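Local coordinates for annexin A8 (Homo sapiens, PDB 1W3W), which acts as an anticoagulant that indirectly inhibits the thromboplastin-specific complex of the clotting cascade and binds phospholipids in a calcium-dependent manner, at residues A[22-27]-A[60-65]; A[96-101]-A[129-134]; A[115-120]-A[157-162]; A[177-182]-A[214-219]. All coordinates share one frame; numbering follows the deposited sequence.

Contact 1 of 4, residues A[22-27]-A[60-65]; sequences NPDPDA and AKSFKA
Ser62 meets Asp24 where the N-terminal part of one helix is brought against another, a clear case of a polar bond set beside apolar packing. Its OG donates to Asp24 OD1 over 2.6 Å, reaching the carboxylate on its anti side and 32° out of its plane. The hydroxyl is anti to the backbone N (chi1 172°), which turns it toward the neighbouring segment, and it is also hydrogen-bonded to Gln66 NE2. Ser62 CB lies 4.1 Å from Pro23 CG, while Ala27 CB comes within 3.6 Å of Ser62 OG. With an alanine here, the Asp24 carboxylate and the Gln66 amide would probably each lose this hydroxyl partner, and the N-terminal part of the helix would be less firmly held. Next comes Phe63, whose ring presents its edge to a carbonyl: Ala27 O lies near the ring plane, 3.6 Å from Phe63 CD2. At the base of the side chain, Phe63 CB packs on Ala27 CB at 4.1 Å. Asn22 OD1 accepts from Asp24 N, a capping bond that steadies the entry into the helix. In the predicted first annexin repeat, helix 24-34 thus lies against helix 53-67, while Phe63 continues to Leu71 and Thr74 of helix 71-78 and meets Phe67 edge-to-face.

Contact 2 of 4, residues A[96-101]-A[129-134]; sequences RYEAKE and REIMKA
Ile131, Ala134, Ala99 and Glu98 show how two helices can be joined by van der Waals packing, with no hydrogen bond crossing between 96-101 and 129-134. The apolar packing has two centres. At one, the Ile131 side chain crosses that of Glu98 at about a right angle: CD1 of Ile131 touches CB of Glu98 at 3.6 Å. Ile131 carries CG1 anti to its carbonyl carbon (chi1 -72°), and the extended chi2 (163°) then brings CD1 onto the aliphatic base of the glutamate. At the other, small residues meet, with Ala99 CB 4.1 Å from Ala134 CB and Arg96 CG 3.9 Å from the same Ala134 CB. A glycine in place of Ile131 would probably open a gap beside the Glu98 methylenes. Contacts with the backbone are few, chiefly Ala99 CB against Ile131 O. The charged ends find partners elsewhere: Glu98 forms a salt bridge to Arg123 and a hydrogen bond to Tyr95 N, and Arg96 pairs with Asp138. The axes of 96-101 and 129-134 approach to 8.0 Å at a crossing angle of -64°, the steep inclination with which the third helix of an annexin repeat lies across the first.

Contact 3 of 4, residues A[115-120]-A[157-162]; sequences VIIEIL and RILVCL
Leu120 and Leu162 meet at a peptide carbonyl, for no aromatic ring or planar side chain joins 115-120 to 157-162, and the backbone supplies the flat groups. CD1 of Leu162 sits over one face of the Leu120 carbonyl, 4.1 Å from Leu120 O. The Leu159 carbonyl is approached differently: Leu120 CD2 comes to 3.6 Å from Leu159 O, tilted from the carbonyl plane. These are van der Waals contacts of methyl groups, and no hydrogen bond crosses the interface.

Round them, branched aliphatic side chains interdigitate. Leu159 is the centre: with CG anti to its carbonyl carbon (chi1 -65°), the side chain is directed toward 115-120, and the fork at CG then sends its two methyls to different isoleucines. Its CD1 lies 4.0 Å from Ile116 CG2, the two side chains crossing at about a right angle, and its CD2 lies 4.1 Å from Ile117 CG1, where the approach is more slanted. Leu120 also runs nearly perpendicular to Leu159, its CD2 4.1 Å from Leu159 CB. Farther along, Leu120 CB touches Leu162 CD1 at 4.2 Å. Every residue that touches is buried, and Ile147 of helix 143-150 packs on Ile116, Leu120 and Leu159.

The flanks are differently occupied: Glu118 forms salt bridges to Arg261 and Arg278, and Cys161 is joined to Cys206 by a disulfide. With axes 10.4 Å apart and inclined by 33°, second and fifth helices pack in the hydrophobic core of the bundle characteristic of an annexin repeat.

Contact 4 of 4, residues A[177-182]-A[214-219]; sequences ALALQD and LRVFEE
Asp182 and Val216 lie slantwise to one another, the valine offering its methyl groups mainly to the aspartate's methylene, with Asp182 OD1 a little farther from CG2. Val216 CG2, set anti to the carbonyl carbon of its own residue, lies 3.7 Å from Asp182 CB and equally 3.7 Å from Ala179 O, so one methyl is lodged between a side chain and a backbone carbonyl. The same CG2 stands 4.2 Å from Ala179 CB. That alanine is approached along another line by Arg215, whose CG comes to 3.8 Å from Ala179 CB; the arginine chain bends at chi2 (72°) just beyond this point. The helix axes come to 8.4 Å at a crossing angle of -55°, the relation of first to third helix in an annexin repeat, in this case the predicted third. Leu180 and Glu219 cross at about a right angle, with Leu180 CD1 3.6 Å from Glu219 OE2, a plain van der Waals touch between a methyl and a carboxylate oxygen at the more exposed margin. Asp182, by contrast, is buried, and its OD1 is satisfied by a hydrogen bond with His212 and a salt bridge to Arg208. Beyond the segments, Arg215 rests on Pro176 and Val216 reaches Leu186.

How the contacts relate
From the N terminus, contact 1 closes a loop of 32 residues, mostly helical, in the predicted first annexin repeat, before any other contact opens. Contacts 2 and 3 share the predicted second repeat and cross: 115-120 lies within the loop that contact 2 closes, and 157-162 beyond it. They also touch, Ile119 CD1 packing on Glu98 O and Glu101 CB, and together they tie helices 96-107, 113-122, 125-139 and 153-163. Contact 4 follows in series, with 31 intervening residues in the predicted third repeat. Contacts 1, 2 and 4 thus recur as first-to-third-helix pairings, whereas contact 3 joins second to fifth. The centres of contacts 1 and 4 stand about 54 Å apart.

Contact 1 of 4, residues A[22-27]-A[60-65]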
# COMPACT_ATOMS: atom_id res chain seq x y z
N ASN A 22 -25.31 -16.22 0.98
CA ASN A 22 -26.31 -15.71 0.03
C ASN A 22 -26.19 -14.18 -0.02
O ASN A 22 -26.53 -13.52 0.96
CB ASN A 22 -27.72 -16.13 0.47
CG ASN A 22 -28.84 -15.54 -0.40
OD1 ASN A 22 -28.60 -15.03 -1.50
ND2 ASN A 22 -30.08 -15.63 0.09
N PRO A 23 -25.71 -13.62 -1.13
CA PRO A 23 -25.56 -12.15 -1.26
C PRO A 23 -26.85 -11.35 -1.51
O PRO A 23 -26.80 -10.12 -1.43
CB PRO A 23 -24.66 -12.02 -2.48
CG PRO A 23 -25.00 -13.18 -3.31
CD PRO A 23 -25.25 -14.31 -2.35
N ASP A 24 -27.95 -12.01 -1.84
CA ASP A 24 -29.16 -11.33 -2.30
C ASP A 24 -29.76 -10.36 -1.29
O ASP A 24 -30.09 -9.24 -1.65
CB ASP A 24 -30.22 -12.34 -2.77
CG ASP A 24 -29.84 -13.05 -4.07
OD1 ASP A 24 -28.85 -12.66 -4.74
OD2 ASP A 24 -30.49 -14.01 -4.51
N PRO A 25 -29.93 -10.75 -0.02
CA PRO A 25 -30.45 -9.82 0.99
C PRO A 25 -29.60 -8.58 1.18
O PRO A 25 -30.13 -7.49 1.31
CB PRO A 25 -30.45 -10.65 2.28
CG PRO A 25 -30.41 -12.08 1.84
CD PRO A 25 -29.70 -12.10 0.53
N ASP A 26 -28.28 -8.74 1.20
CA ASP A 26 -27.38 -7.59 1.31
C ASP A 26 -27.55 -6.63 0.12
O ASP A 26 -27.56 -5.42 0.29
CB ASP A 26 -25.92 -8.06 1.40
CG ASP A 26 -25.55 -8.58 2.78
OD1 ASP A 26 -24.60 -9.37 2.87
OD2 ASP A 26 -26.14 -8.26 3.83
N ALA A 27 -27.67 -7.17 -1.08
CA ALA A 27 -27.90 -6.35 -2.27
C ALA A 27 -29.19 -5.58 -2.10
O ALA A 27 -29.26 -4.40 -2.41
CB ALA A 27 -27.96 -7.23 -3.53
N ALA A 60 -22.22 -7.27 -5.43
CA ALA A 60 -22.25 -6.44 -6.64
C ALA A 60 -22.94 -7.17 -7.78
O ALA A 60 -23.78 -6.58 -8.49
CB ALA A 60 -20.84 -6.01 -7.04
N LYS A 61 -22.63 -8.46 -7.95
CA LYS A 61 -23.24 -9.25 -9.02
C LYS A 61 -24.74 -9.44 -8.82
O LYS A 61 -25.53 -9.30 -9.76
CB LYS A 61 -22.56 -10.62 -9.13
CG LYS A 61 -22.98 -11.41 -10.36
CD LYS A 61 -22.02 -12.56 -10.67
CE LYS A 61 -22.75 -13.83 -11.14
NZ LYS A 61 -22.17 -14.38 -12.41
N SER A 62 -25.14 -9.73 -7.59
CA SER A 62 -26.54 -9.87 -7.24
C SER A 62 -27.29 -8.55 -7.42
O SER A 62 -28.42 -8.56 -7.87
CB SER A 62 -26.70 -10.36 -5.79
OG SER A 62 -28.06 -10.31 -5.38
N PHE A 63 -26.65 -7.44 -7.08
CA PHE A 63 -27.25 -6.12 -7.20
C PHE A 63 -27.55 -5.80 -8.66
O PHE A 63 -28.60 -5.26 -8.96
CB PHE A 63 -26.31 -5.08 -6.60
CG PHE A 63 -26.88 -3.69 -6.52
CD1 PHE A 63 -26.78 -2.81 -7.61
CD2 PHE A 63 -27.49 -3.24 -5.36
CE1 PHE A 63 -27.30 -1.52 -7.53
CE2 PHE A 63 -28.00 -1.95 -5.27
CZ PHE A 63 -27.91 -1.09 -6.36
N LYS A 64 -26.63 -6.15 -9.57
CA LYS A 64 -26.81 -5.85 -10.98
C LYS A 64 -27.87 -6.76 -11.63
O LYS A 64 -28.65 -6.31 -12.48
CB LYS A 64 -25.49 -5.98 -11.74
CG LYS A 64 -25.51 -5.30 -13.12
CD LYS A 64 -24.20 -5.52 -13.89
CE LYS A 64 -22.98 -4.97 -13.14
NZ LYS A 64 -21.81 -4.65 -14.03
N ALA A 65 -27.89 -8.03 -11.23
CA ALA A 65 -28.88 -8.97 -11.73
C ALA A 65 -30.30 -8.58 -11.31
O ALA A 65 -31.23 -8.64 -12.12
CB ALA A 65 -28.56 -10.39 -11.25

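Contact 2 of 4, residues A[96-101]-A[129-134]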
# COMPACT_ATOMS: atom_id res chain seq x y z
N ARG A 96 -6.46 -5.21 -8.67
CA ARG A 96 -7.14 -4.17 -9.41
C ARG A 96 -7.20 -2.87 -8.63
O ARG A 96 -7.08 -1.80 -9.22
CB ARG A 96 -8.55 -4.61 -9.81
CG ARG A 96 -8.52 -5.77 -10.78
CD ARG A 96 -9.82 -6.00 -11.54
NE ARG A 96 -10.37 -4.75 -12.05
CZ ARG A 96 -11.63 -4.56 -12.43
NH1 ARG A 96 -12.51 -5.56 -12.38
NH2 ARG A 96 -12.01 -3.37 -12.87
N TYR A 97 -7.33 -2.94 -7.31
CA TYR A 97 -7.33 -1.75 -6.47
C TYR A 97 -6.01 -0.99 -6.57
O TYR A 97 -6.00 0.22 -6.82
CB TYR A 97 -7.59 -2.10 -5.01
CG TYR A 97 -7.58 -0.90 -4.10
CD1 TYR A 97 -8.32 0.24 -4.42
CD2 TYR A 97 -6.85 -0.90 -2.92
CE1 TYR A 97 -8.32 1.34 -3.59
CE2 TYR A 97 -6.87 0.19 -2.07
CZ TYR A 97 -7.59 1.32 -2.42
OH TYR A 97 -7.59 2.41 -1.58
N GLU A 98 -4.90 -1.70 -6.37
CA GLU A 98 -3.57 -1.10 -6.46
C GLU A 98 -3.29 -0.53 -7.86
O GLU A 98 -2.69 0.53 -8.00
CB GLU A 98 -2.48 -2.10 -6.05
CG GLU A 98 -2.42 -2.35 -4.55
CD GLU A 98 -3.27 -3.53 -4.11
OE1 GLU A 98 -2.99 -4.05 -3.02
OE2 GLU A 98 -4.21 -3.94 -4.82
N ALA A 99 -3.72 -1.25 -8.89
CA ALA A 99 -3.61 -0.77 -10.27
C ALA A 99 -4.33 0.57 -10.46
O ALA A 99 -3.81 1.46 -11.13
CB ALA A 99 -4.13 -1.79 -11.23
N LYS A 100 -5.52 0.70 -9.87
CA LYS A 100 -6.26 1.95 -9.93
C LYS A 100 -5.51 3.07 -9.20
O LYS A 100 -5.39 4.17 -9.72
CB LYS A 100 -7.66 1.79 -9.34
CG LYS A 100 -8.51 3.09 -9.34
CD LYS A 100 -9.06 3.39 -7.95
CE LYS A 100 -10.20 4.43 -7.99
NZ LYS A 100 -9.78 5.70 -8.63
N GLU A 101 -5.00 2.78 -8.00
CA GLU A 101 -4.22 3.75 -7.25
C GLU A 101 -2.98 4.22 -8.02
O GLU A 101 -2.66 5.41 -8.01
CB GLU A 101 -3.83 3.19 -5.89
CG GLU A 101 -5.00 3.04 -4.94
CD GLU A 101 -5.55 4.37 -4.48
OE1 GLU A 101 -6.76 4.60 -4.66
OE2 GLU A 101 -4.79 5.19 -3.94
N ARG A 129 3.06 -8.97 -9.95
CA ARG A 129 2.72 -9.59 -11.23
C ARG A 129 1.23 -9.46 -11.49
O ARG A 129 0.84 -9.17 -12.61
CB ARG A 129 3.13 -11.08 -11.25
CG ARG A 129 2.79 -11.77 -12.59
CD ARG A 129 2.40 -13.25 -12.50
NE ARG A 129 2.90 -13.90 -11.29
CZ ARG A 129 4.18 -14.20 -11.07
NH1 ARG A 129 5.11 -13.96 -11.98
NH2 ARG A 129 4.53 -14.77 -9.92
N GLU A 130 0.42 -9.67 -10.46
CA GLU A 130 -1.04 -9.53 -10.55
C GLU A 130 -1.45 -8.09 -10.75
O GLU A 130 -2.37 -7.81 -11.50
CB GLU A 130 -1.72 -10.08 -9.29
CG GLU A 130 -1.56 -11.58 -9.09
CD GLU A 130 -2.11 -12.38 -10.26
OE1 GLU A 130 -1.43 -13.32 -10.71
OE2 GLU A 130 -3.22 -12.05 -10.74
N ILE A 131 -0.78 -7.17 -10.08
CA ILE A 131 -1.08 -5.75 -10.23
C ILE A 131 -0.75 -5.28 -11.66
O ILE A 131 -1.51 -4.55 -12.28
CB ILE A 131 -0.33 -4.93 -9.16
CG1 ILE A 131 -0.97 -5.17 -7.79
CG2 ILE A 131 -0.35 -3.46 -9.50
CD1 ILE A 131 -0.12 -4.77 -6.60
N MET A 132 0.38 -5.74 -12.19
CA MET A 132 0.79 -5.42 -13.56
C MET A 132 -0.20 -5.90 -14.60
O MET A 132 -0.50 -5.20 -15.56
CB MET A 132 2.16 -6.02 -13.85
CG MET A 132 3.28 -5.19 -13.29
SD MET A 132 4.88 -5.94 -13.58
CE MET A 132 5.67 -4.75 -14.42
N LYS A 133 -0.73 -7.11 -14.40
CA LYS A 133 -1.72 -7.67 -15.31
C LYS A 133 -3.01 -6.88 -15.24
O LYS A 133 -3.61 -6.56 -16.27
CB LYS A 133 -1.98 -9.14 -14.97
CG LYS A 133 -3.14 -9.76 -15.73
CD LYS A 133 -2.92 -11.26 -16.01
CE LYS A 133 -3.09 -12.12 -14.75
NZ LYS A 133 -3.77 -13.42 -15.06
N ALA A 134 -3.45 -6.54 -14.03
CA ALA A 134 -4.66 -5.77 -13.83
C ALA A 134 -4.55 -4.38 -14.47
O ALA A 134 -5.50 -3.90 -15.08
CB ALA A 134 -4.98 -5.63 -12.34

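Contact 3 of 4, residues A[115-120]-A[157-162]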
# COMPACT_ATOMS: atom_id res chain seq x y z
N VAL A 115 2.87 7.35 -3.61
CA VAL A 115 1.93 6.25 -3.82
C VAL A 115 2.63 5.12 -4.54
O VAL A 115 2.52 3.95 -4.16
CB VAL A 115 0.68 6.70 -4.63
CG1 VAL A 115 -0.21 5.51 -4.98
CG2 VAL A 115 -0.12 7.72 -3.86
N ILE A 116 3.39 5.47 -5.58
CA ILE A 116 4.07 4.49 -6.41
C ILE A 116 5.16 3.75 -5.62
O ILE A 116 5.27 2.54 -5.71
CB ILE A 116 4.69 5.14 -7.69
CG1 ILE A 116 3.61 5.91 -8.48
CG2 ILE A 116 5.32 4.05 -8.57
CD1 ILE A 116 4.16 6.80 -9.63
N ILE A 117 5.93 4.50 -4.84
CA ILE A 117 6.98 3.92 -3.98
C ILE A 117 6.40 2.89 -2.99
O ILE A 117 6.91 1.78 -2.86
CB ILE A 117 7.70 5.06 -3.20
CG1 ILE A 117 8.59 5.87 -4.16
CG2 ILE A 117 8.50 4.52 -2.03
CD1 ILE A 117 8.96 7.26 -3.67
N GLU A 118 5.34 3.30 -2.30
CA GLU A 118 4.69 2.48 -1.28
C GLU A 118 4.26 1.15 -1.85
O GLU A 118 4.55 0.11 -1.29
CB GLU A 118 3.49 3.24 -0.69
CG GLU A 118 2.56 2.42 0.19
CD GLU A 118 1.20 3.10 0.32
OE1 GLU A 118 1.13 4.16 0.96
OE2 GLU A 118 0.22 2.56 -0.21
N ILE A 119 3.54 1.19 -2.96
CA ILE A 119 3.01 -0.03 -3.53
C ILE A 119 4.12 -0.92 -4.08
O ILE A 119 4.17 -2.13 -3.78
CB ILE A 119 1.95 0.26 -4.59
CG1 ILE A 119 0.76 0.95 -3.92
CG2 ILE A 119 1.50 -1.04 -5.23
CD1 ILE A 119 -0.31 1.38 -4.88
N LEU A 120 5.04 -0.34 -4.85
CA LEU A 120 6.08 -1.15 -5.48
C LEU A 120 7.06 -1.77 -4.46
O LEU A 120 7.55 -2.88 -4.66
CB LEU A 120 6.84 -0.36 -6.55
CG LEU A 120 6.24 -0.45 -7.97
CD1 LEU A 120 4.77 -0.11 -7.99
CD2 LEU A 120 6.99 0.43 -8.96
N ARG A 157 14.91 4.47 -12.09
CA ARG A 157 15.69 3.24 -12.11
C ARG A 157 15.28 2.27 -11.00
O ARG A 157 15.12 1.09 -11.25
CB ARG A 157 17.19 3.57 -12.00
CG ARG A 157 17.73 4.38 -13.19
CD ARG A 157 18.12 3.54 -14.41
NE ARG A 157 19.52 3.76 -14.79
CZ ARG A 157 20.04 3.55 -16.00
NH1 ARG A 157 19.29 3.10 -17.01
NH2 ARG A 157 21.33 3.80 -16.20
N ILE A 158 15.14 2.75 -9.76
CA ILE A 158 14.75 1.85 -8.67
C ILE A 158 13.31 1.33 -8.84
O ILE A 158 13.04 0.17 -8.56
CB ILE A 158 14.97 2.47 -7.26
CG1 ILE A 158 14.87 1.38 -6.19
CG2 ILE A 158 14.00 3.59 -6.97
CD1 ILE A 158 15.25 1.86 -4.82
N LEU A 159 12.40 2.17 -9.30
CA LEU A 159 11.01 1.76 -9.47
C LEU A 159 10.88 0.70 -10.55
O LEU A 159 10.22 -0.32 -10.35
CB LEU A 159 10.12 2.97 -9.78
CG LEU A 159 10.01 4.01 -8.67
CD1 LEU A 159 9.16 5.17 -9.11
CD2 LEU A 159 9.46 3.42 -7.37
N VAL A 160 11.53 0.92 -11.68
CA VAL A 160 11.56 -0.06 -12.75
C VAL A 160 12.20 -1.38 -12.30
O VAL A 160 11.73 -2.46 -12.64
CB VAL A 160 12.27 0.53 -14.01
CG1 VAL A 160 12.87 -0.57 -14.88
CG2 VAL A 160 11.29 1.36 -14.79
N CYS A 161 13.26 -1.29 -11.52
CA CYS A 161 13.92 -2.48 -10.98
C CYS A 161 13.00 -3.28 -10.05
O CYS A 161 13.00 -4.50 -10.11
CB CYS A 161 15.20 -2.09 -10.25
SG CYS A 161 16.17 -3.52 -9.70
N LEU A 162 12.21 -2.60 -9.23
CA LEU A 162 11.29 -3.29 -8.32
C LEU A 162 10.24 -4.11 -9.08
O LEU A 162 9.76 -5.13 -8.57
CB LEU A 162 10.62 -2.30 -7.35
CG LEU A 162 11.55 -1.72 -6.28
CD1 LEU A 162 10.89 -0.60 -5.51
CD2 LEU A 162 12.03 -2.79 -5.33

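Contact 4 of 4, residues A[177-182]-A[214-219]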
# COMPACT_ATOMS: atom_id res chain seq x y z
N ALA A 177 29.60 -15.13 1.40
CA ALA A 177 30.61 -14.38 0.65
C ALA A 177 29.98 -13.23 -0.13
O ALA A 177 30.54 -12.14 -0.20
CB ALA A 177 31.37 -15.31 -0.31
N LEU A 178 28.82 -13.48 -0.71
CA LEU A 178 28.16 -12.47 -1.52
C LEU A 178 27.56 -11.39 -0.62
O LEU A 178 27.58 -10.21 -0.96
CB LEU A 178 27.10 -13.11 -2.42
CG LEU A 178 26.33 -12.16 -3.34
CD1 LEU A 178 27.21 -11.65 -4.45
CD2 LEU A 178 25.13 -12.90 -3.93
N ALA A 179 27.06 -11.78 0.55
CA ALA A 179 26.51 -10.83 1.51
C ALA A 179 27.59 -9.86 1.97
O ALA A 179 27.35 -8.66 2.05
CB ALA A 179 25.91 -11.57 2.72
N LEU A 180 28.78 -10.38 2.24
CA LEU A 180 29.91 -9.55 2.64
C LEU A 180 30.36 -8.62 1.51
O LEU A 180 30.64 -7.45 1.76
CB LEU A 180 31.09 -10.41 3.11
CG LEU A 180 32.27 -9.64 3.70
CD1 LEU A 180 31.86 -8.87 4.96
CD2 LEU A 180 33.45 -10.55 4.01
N GLN A 181 30.41 -9.15 0.29
CA GLN A 181 30.75 -8.33 -0.87
C GLN A 181 29.71 -7.22 -1.11
O GLN A 181 30.07 -6.09 -1.42
CB GLN A 181 30.90 -9.18 -2.13
CG GLN A 181 31.56 -8.41 -3.29
CD GLN A 181 32.94 -7.80 -2.89
OE1 GLN A 181 33.83 -8.52 -2.45
NE2 GLN A 181 33.09 -6.47 -3.05
N ASP A 182 28.44 -7.55 -0.99
CA ASP A 182 27.38 -6.55 -1.10
C ASP A 182 27.55 -5.46 -0.05
O ASP A 182 27.43 -4.29 -0.37
CB ASP A 182 26.00 -7.19 -0.97
CG ASP A 182 25.57 -7.89 -2.23
OD1 ASP A 182 24.53 -8.59 -2.17
OD2 ASP A 182 26.19 -7.80 -3.32
N LEU A 214 18.85 -8.72 4.85
CA LEU A 214 18.99 -8.62 6.31
C LEU A 214 20.40 -8.92 6.75
O LEU A 214 20.93 -8.26 7.66
CB LEU A 214 18.00 -9.54 7.03
CG LEU A 214 16.56 -9.01 6.95
CD1 LEU A 214 15.57 -10.10 7.32
CD2 LEU A 214 16.41 -7.81 7.84
N ARG A 215 21.01 -9.93 6.13
CA ARG A 215 22.40 -10.24 6.43
C ARG A 215 23.34 -9.13 5.92
O ARG A 215 24.33 -8.82 6.57
CB ARG A 215 22.78 -11.60 5.85
CG ARG A 215 24.21 -12.03 6.14
CD ARG A 215 24.44 -12.44 7.58
NE ARG A 215 25.53 -13.41 7.66
CZ ARG A 215 25.40 -14.73 7.48
NH1 ARG A 215 24.21 -15.29 7.23
NH2 ARG A 215 26.47 -15.51 7.58
N VAL A 216 23.05 -8.56 4.76
CA VAL A 216 23.84 -7.46 4.23
C VAL A 216 23.80 -6.29 5.22
O VAL A 216 24.84 -5.68 5.47
CB VAL A 216 23.38 -7.01 2.83
CG1 VAL A 216 24.05 -5.72 2.41
CG2 VAL A 216 23.66 -8.09 1.79
N PHE A 217 22.64 -5.99 5.79
CA PHE A 217 22.51 -4.85 6.71
C PHE A 217 23.33 -5.08 7.96
O PHE A 217 23.96 -4.16 8.46
CB PHE A 217 21.06 -4.57 7.10
CG PHE A 217 20.17 -4.22 5.95
CD1 PHE A 217 20.67 -3.78 4.73
CD2 PHE A 217 18.80 -4.29 6.12
CE1 PHE A 217 19.82 -3.44 3.70
CE2 PHE A 217 17.96 -3.97 5.08
CZ PHE A 217 18.47 -3.56 3.87
N GLU A 218 23.31 -6.31 8.47
CA GLU A 218 24.14 -6.68 9.62
C GLU A 218 25.62 -6.48 9.33
O GLU A 218 26.33 -5.87 10.13
CB GLU A 218 23.94 -8.16 9.97
CG GLU A 218 22.66 -8.51 10.70
CD GLU A 218 22.62 -9.99 11.04
OE1 GLU A 218 23.38 -10.41 11.95
OE2 GLU A 218 21.88 -10.75 10.38
N GLU A 219 26.10 -7.03 8.20
CA GLU A 219 27.51 -6.92 7.81
C GLU A 219 27.91 -5.47 7.56
O GLU A 219 29.03 -5.05 7.92
CB GLU A 219 27.81 -7.75 6.55
CG GLU A 219 27.68 -9.25 6.73
CD GLU A 219 28.59 -9.77 7.84
OE1 GLU A 219 28.09 -10.50 8.71
OE2 GLU A 219 29.80 -9.45 7.84